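Local atomic coordinates of putative uncharacterized protein (Streptococcus mutans, PDB entry 3L7T), a protein that binds zinc, belongs to the glyoxalase/bleomycin resistance/dioxygenase (VOC) superfamily and may have lactoylglutathione lyase activity. Residues 9-14 with 122-127; 27-32 with 47-52. All blocks are in the same frame, centred on the assembly; numbering follows the deposited sequence.

Interaction 1. Residues 9-14 with 122-127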
loop_
_atom_site.group_PDB
_atom_site.type_symbol
_atom_site.label_atom_id
_atom_site.label_comp_id
_atom_site.label_asym_id
_atom_site.label_seq_id
_atom_site.Cartn_x
_atom_site.Cartn_y
_atom_site.Cartn_z
ATOM N N VAL A 9 1.952 -5.132 3.684
ATOM C CA VAL A 9 1.550 -4.418 2.478
ATOM C C VAL A 9 2.211 -5.197 1.359
ATOM O O VAL A 9 3.377 -5.576 1.486
ATOM C CB VAL A 9 2.158 -3.006 2.456
ATOM C CG1 VAL A 9 1.539 -2.200 1.309
ATOM C CG2 VAL A 9 1.828 -2.285 3.780
ATOM N N ALA A 10 1.449 -5.481 0.317
ATOM C CA ALA A 10 1.948 -6.278 -0.813
ATOM C C ALA A 10 2.065 -5.383 -2.023
ATOM O O ALA A 10 1.352 -4.384 -2.149
ATOM C CB ALA A 10 0.993 -7.413 -1.094
ATOM N N LEU A 11 3.012 -5.720 -2.893
ATOM C CA LEU A 11 3.159 -4.957 -4.117
ATOM C C LEU A 11 3.636 -5.880 -5.186
ATOM O O LEU A 11 4.160 -6.973 -4.895
ATOM C CB LEU A 11 4.130 -3.796 -3.919
ATOM C CG LEU A 11 5.575 -4.082 -3.536
ATOM C CD1 LEU A 11 6.418 -4.034 -4.790
ATOM C CD2 LEU A 11 6.074 -3.032 -2.552
ATOM N N ILE A 12 3.418 -5.446 -6.418
ATOM C CA ILE A 12 3.776 -6.211 -7.617
ATOM C C ILE A 12 4.905 -5.497 -8.356
ATOM O O ILE A 12 4.884 -4.293 -8.521
ATOM C CB ILE A 12 2.552 -6.375 -8.539
ATOM C CG1 ILE A 12 1.558 -7.335 -7.857
ATOM C CG2 ILE A 12 2.981 -6.914 -9.958
ATOM C CD1 ILE A 12 0.258 -7.586 -8.585
ATOM N N VAL A 13 5.864 -6.267 -8.875
ATOM C CA VAL A 13 7.001 -5.707 -9.603
ATOM C C VAL A 13 7.087 -6.443 -10.951
ATOM O O VAL A 13 6.487 -7.506 -11.104
ATOM C CB VAL A 13 8.340 -5.851 -8.833
ATOM C CG1 VAL A 13 8.276 -5.116 -7.456
ATOM C CG2 VAL A 13 8.729 -7.327 -8.654
ATOM N N SER A 14 7.652 -5.777 -11.949
ATOM C CA SER A 14 7.716 -6.355 -13.292
ATOM C C SER A 14 8.914 -7.311 -13.412
ATOM O O SER A 14 8.831 -8.326 -14.106
ATOM C CB SER A 14 7.753 -5.250 -14.379
ATOM O OG SER A 14 8.991 -4.528 -14.338
ATOM N N PHE A 122 10.897 9.318 -3.767
ATOM C CA PHE A 122 11.730 8.613 -4.748
ATOM C C PHE A 122 10.848 7.515 -5.336
ATOM O O PHE A 122 9.665 7.448 -5.009
ATOM C CB PHE A 122 13.006 8.066 -4.082
ATOM C CG PHE A 122 12.761 7.064 -2.987
ATOM C CD1 PHE A 122 13.122 5.730 -3.171
ATOM C CD2 PHE A 122 12.323 7.474 -1.713
ATOM C CE1 PHE A 122 13.032 4.833 -2.134
ATOM C CE2 PHE A 122 12.201 6.580 -0.690
ATOM C CZ PHE A 122 12.544 5.237 -0.896
ATOM N N PHE A 123 11.390 6.678 -6.216
ATOM C CA PHE A 123 10.550 5.724 -6.944
ATOM C C PHE A 123 11.221 4.369 -7.065
ATOM O O PHE A 123 12.428 4.293 -7.136
ATOM C CB PHE A 123 10.208 6.268 -8.334
ATOM C CG PHE A 123 9.496 7.587 -8.292
ATOM C CD1 PHE A 123 8.112 7.638 -8.277
ATOM C CD2 PHE A 123 10.215 8.762 -8.148
ATOM C CE1 PHE A 123 7.450 8.845 -8.162
ATOM C CE2 PHE A 123 9.561 9.978 -7.994
ATOM C CZ PHE A 123 8.177 10.024 -8.023
ATOM N N ASP A 124 10.425 3.301 -7.079
ATOM C CA ASP A 124 10.958 1.976 -7.281
ATOM C C ASP A 124 11.089 1.759 -8.789
ATOM O O ASP A 124 10.716 2.652 -9.571
ATOM C CB ASP A 124 10.130 0.903 -6.528
ATOM C CG ASP A 124 9.035 0.243 -7.363
ATOM O OD1 ASP A 124 8.585 0.780 -8.421
ATOM O OD2 ASP A 124 8.545 -0.828 -6.870
ATOM N N PRO A 125 11.741 0.663 -9.191
ATOM C CA PRO A 125 11.999 0.432 -10.611
ATOM C C PRO A 125 10.756 0.450 -11.496
ATOM O O PRO A 125 10.880 0.645 -12.713
ATOM C CB PRO A 125 12.654 -0.962 -10.627
ATOM C CG PRO A 125 13.321 -1.056 -9.286
ATOM C CD PRO A 125 12.372 -0.360 -8.340
ATOM N N ASP A 126 9.579 0.216 -10.916
ATOM C CA ASP A 126 8.300 0.225 -11.648
ATOM C C ASP A 126 7.500 1.503 -11.410
ATOM O O ASP A 126 6.318 1.585 -11.776
ATOM C CB ASP A 126 7.477 -1.007 -11.306
ATOM C CG ASP A 126 8.118 -2.289 -11.846
ATOM O OD1 ASP A 126 8.321 -2.342 -13.072
ATOM O OD2 ASP A 126 8.565 -3.161 -11.060
ATOM N N GLY A 127 8.195 2.531 -10.925
ATOM C CA GLY A 127 7.613 3.866 -10.725
ATOM C C GLY A 127 6.686 3.981 -9.512
ATOM O O GLY A 127 5.848 4.899 -9.431
HETATM O O HOH W 1 6.111 -1.572 -8.139
HETATM O O HOH W 2 10.821 -4.335 -11.774
#

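Interaction 2. Residues 27-32 with 47-52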
loop_
_atom_site.group_PDB
_atom_site.type_symbol
_atom_site.label_atom_id
_atom_site.label_comp_id
_atom_site.label_asym_id
_atom_site.label_seq_id
_atom_site.Cartn_x
_atom_site.Cartn_y
_atom_site.Cartn_z
ATOM N N LEU A 27 17.933 -0.538 -0.699
ATOM C CA LEU A 27 17.195 0.042 0.411
ATOM C C LEU A 27 17.513 -0.674 1.709
ATOM O O LEU A 27 17.330 -0.120 2.785
ATOM C CB LEU A 27 15.691 0.047 0.145
ATOM C CG LEU A 27 15.202 0.829 -1.078
ATOM C CD1 LEU A 27 13.692 1.015 -1.032
ATOM C CD2 LEU A 27 15.946 2.162 -1.222
ATOM N N GLY A 28 18.134 -1.841 1.596
ATOM C CA GLY A 28 18.619 -2.587 2.773
ATOM C C GLY A 28 17.576 -3.299 3.628
ATOM O O GLY A 28 17.850 -3.647 4.783
ATOM N N PHE A 29 16.390 -3.564 3.083
ATOM C CA PHE A 29 15.408 -4.351 3.841
ATOM C C PHE A 29 15.887 -5.792 4.138
ATOM O O PHE A 29 16.368 -6.487 3.257
ATOM C CB PHE A 29 14.084 -4.402 3.093
ATOM C CG PHE A 29 13.320 -3.115 3.129
ATOM C CD1 PHE A 29 12.785 -2.642 4.306
ATOM C CD2 PHE A 29 13.133 -2.383 1.977
ATOM C CE1 PHE A 29 12.137 -1.424 4.342
ATOM C CE2 PHE A 29 12.506 -1.142 2.017
ATOM C CZ PHE A 29 11.975 -0.689 3.195
ATOM N N GLU A 30 15.700 -6.250 5.368
ATOM C CA GLU A 30 15.973 -7.644 5.716
ATOM C C GLU A 30 14.997 -8.615 5.032
ATOM O O GLU A 30 13.792 -8.454 5.153
ATOM C CB GLU A 30 15.865 -7.774 7.244
ATOM C CG GLU A 30 16.310 -9.094 7.846
ATOM C CD GLU A 30 15.801 -9.288 9.279
ATOM O OE1 GLU A 30 15.668 -8.291 10.018
ATOM O OE2 GLU A 30 15.482 -10.439 9.638
ATOM N N VAL A 31 15.510 -9.694 4.435
ATOM C CA VAL A 31 14.666 -10.756 3.911
ATOM C C VAL A 31 14.191 -11.686 5.024
ATOM O O VAL A 31 15.004 -12.261 5.771
ATOM C CB VAL A 31 15.436 -11.588 2.855
ATOM C CG1 VAL A 31 14.588 -12.742 2.388
ATOM C CG2 VAL A 31 15.838 -10.693 1.669
ATOM N N ILE A 32 12.877 -11.823 5.159
ATOM C CA ILE A 32 12.316 -12.788 6.081
ATOM C C ILE A 32 12.218 -14.164 5.443
ATOM O O ILE A 32 12.650 -15.146 6.047
ATOM C CB ILE A 32 10.935 -12.361 6.601
ATOM C CG1 ILE A 32 11.001 -10.978 7.275
ATOM C CG2 ILE A 32 10.371 -13.413 7.561
ATOM C CD1 ILE A 32 9.640 -10.294 7.423
ATOM N N LEU A 47 9.684 -9.086 3.204
ATOM C CA LEU A 47 10.719 -8.204 3.774
ATOM C C LEU A 47 10.290 -7.617 5.107
ATOM O O LEU A 47 9.128 -7.286 5.302
ATOM C CB LEU A 47 10.977 -7.045 2.805
ATOM C CG LEU A 47 11.416 -7.482 1.405
ATOM C CD1 LEU A 47 11.899 -6.277 0.594
ATOM C CD2 LEU A 47 12.568 -8.537 1.452
ATOM N N LYS A 48 11.241 -7.415 6.013
ATOM C CA LYS A 48 10.891 -6.815 7.278
ATOM C C LYS A 48 10.989 -5.301 7.256
ATOM O O LYS A 48 12.043 -4.744 6.906
ATOM C CB LYS A 48 11.793 -7.362 8.382
ATOM C CG LYS A 48 11.416 -6.835 9.749
ATOM C CD LYS A 48 12.049 -7.682 10.874
ATOM C CE LYS A 48 11.398 -7.342 12.218
ATOM N NZ LYS A 48 11.838 -5.963 12.606
ATOM N N CYS A 49 9.954 -4.628 7.753
ATOM C CA CYS A 49 10.036 -3.176 7.966
ATOM C C CYS A 49 9.455 -2.803 9.334
ATOM O O CYS A 49 8.248 -2.644 9.466
ATOM C CB CYS A 49 9.321 -2.402 6.856
ATOM S SG CYS A 49 9.537 -0.593 7.025
ATOM N N GLY A 50 10.300 -2.825 10.369
ATOM C CA GLY A 50 9.802 -2.775 11.747
ATOM C C GLY A 50 8.741 -3.847 11.966
ATOM O O GLY A 50 8.977 -5.016 11.660
ATOM N N ASP A 51 7.551 -3.464 12.428
ATOM C CA ASP A 51 6.526 -4.465 12.747
ATOM C C ASP A 51 5.639 -4.876 11.587
ATOM O O ASP A 51 4.678 -5.589 11.775
ATOM C CB ASP A 51 5.625 -4.007 13.894
ATOM C CG ASP A 51 6.401 -3.458 15.065
ATOM O OD1 ASP A 51 7.342 -4.128 15.564
ATOM O OD2 ASP A 51 6.017 -2.357 15.519
ATOM N N ILE A 52 5.950 -4.437 10.378
ATOM C CA ILE A 52 5.067 -4.709 9.265
ATOM C C ILE A 52 5.931 -5.460 8.262
ATOM O O ILE A 52 7.100 -5.118 8.090
ATOM C CB ILE A 52 4.561 -3.365 8.671
ATOM C CG1 ILE A 52 3.499 -2.774 9.601
ATOM C CG2 ILE A 52 4.029 -3.535 7.239
ATOM C CD1 ILE A 52 3.140 -1.334 9.341
HETATM O O HOH W 3 14.628 -4.568 7.280
#

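Interaction 1. Residues 9-14 with 122-127
D126 reaches across to S14 and holds it with both carboxylate oxygens. S14 N donates to D126 OD2 at 2.9 Å in a nearly straight bond of 166°, although it meets that oxygen from above the carboxylate plane, 51° out of it. The hydroxyl of S14 takes the other branch: OG donates to D126 OD1 at 2.6 Å, on the syn side and close to the carboxylate plane. With chi1 at 69°, S14 OG is swung between its own N and carbonyl carbon, and the backbone and side chain of one residue can serve one carboxylate. Water 2 closes a further link, donating to both S14 OG and D126 OD2.

The two segments belong to different βαβββ modules of the VOC fold: 9-14 runs out of the strand that opens the first, and 122-127 carries the end of strand 118-123 into a type I turn, D124 to G127, that leads to strand 129-133. D124 shapes that turn. Its OD1 accepts from D126 N at 2.7 Å, an Asx turn, and also from L128 N. Its OD2 takes a bond from water 1, which lies 3.0 Å from I12 O and bridges the segments, while Y23 OH of helix 16-26 also bonds to OD2. V13 lies across the D126 side chain, its CB 3.5 Å from OD2, and it also packs against I56 of strand 52-58.

Interaction 2. Residues 27-32 with 47-52
This is the frayed end of a β-hairpin, where strands 30-37 and 42-49 come together at the outer margin of the first sheet and the chain has just left helix 16-26. The one direct backbone hydrogen bond between the segments runs from K48 N to E30 O, 2.9 Å long and almost linear at 166°. L47 CA adds a weaker CA-H...O contact to the same carbonyl. At E30 N the link is indirect: K48 O stands 4.2 Å away, and water 3 accepts from the nitrogen and donates to the oxygen.

L47 and V31 form a non-hydrogen-bonded pair, with L47 CD2 3.9 Å from V31 CG2, while L47 CD1 rests on F29 CB at 3.8 Å. The F29 ring offers its edge to the second strand: CD1 lies 3.4 Å from K48 O, and CE1 touches C49 SG, a sulfur-aromatic contact near the ring plane. The C49 side chain turns its sulfur away from the backbone N (chi1 -175°), which carries it out to that edge. I32 CD1 lies against the L47-K48 peptide and K48 CB, its side chain crossing that of K48 at about a right angle; on the face opposite V31 and L47 the extended E30 chain runs beside K48. L47 also packs on Y23 and V24 of helix 16-26, laying the hairpin against the helix; its four-stranded mixed sheet is characteristic of the VOC fold.

Overall arrangement
Both contacts reach the first sheet and both pack against helix 16-26, yet they do different jobs. Interaction 1 is buried near the centre of the chain and ties the first module to a turn of the second, using a carboxylate, a hydroxyl and bridging waters. Interaction 2 stays within one module, where F29, L47 and C49 are buried while E30 and K48 are exposed. Their centres are 15 Å apart, but L27 touches F122 and V9 comes near I52 at their margins. Each also borders the second subunit: 9-12 extends the sheet into it, whereas F29 and C49 pack on its L3 and A5.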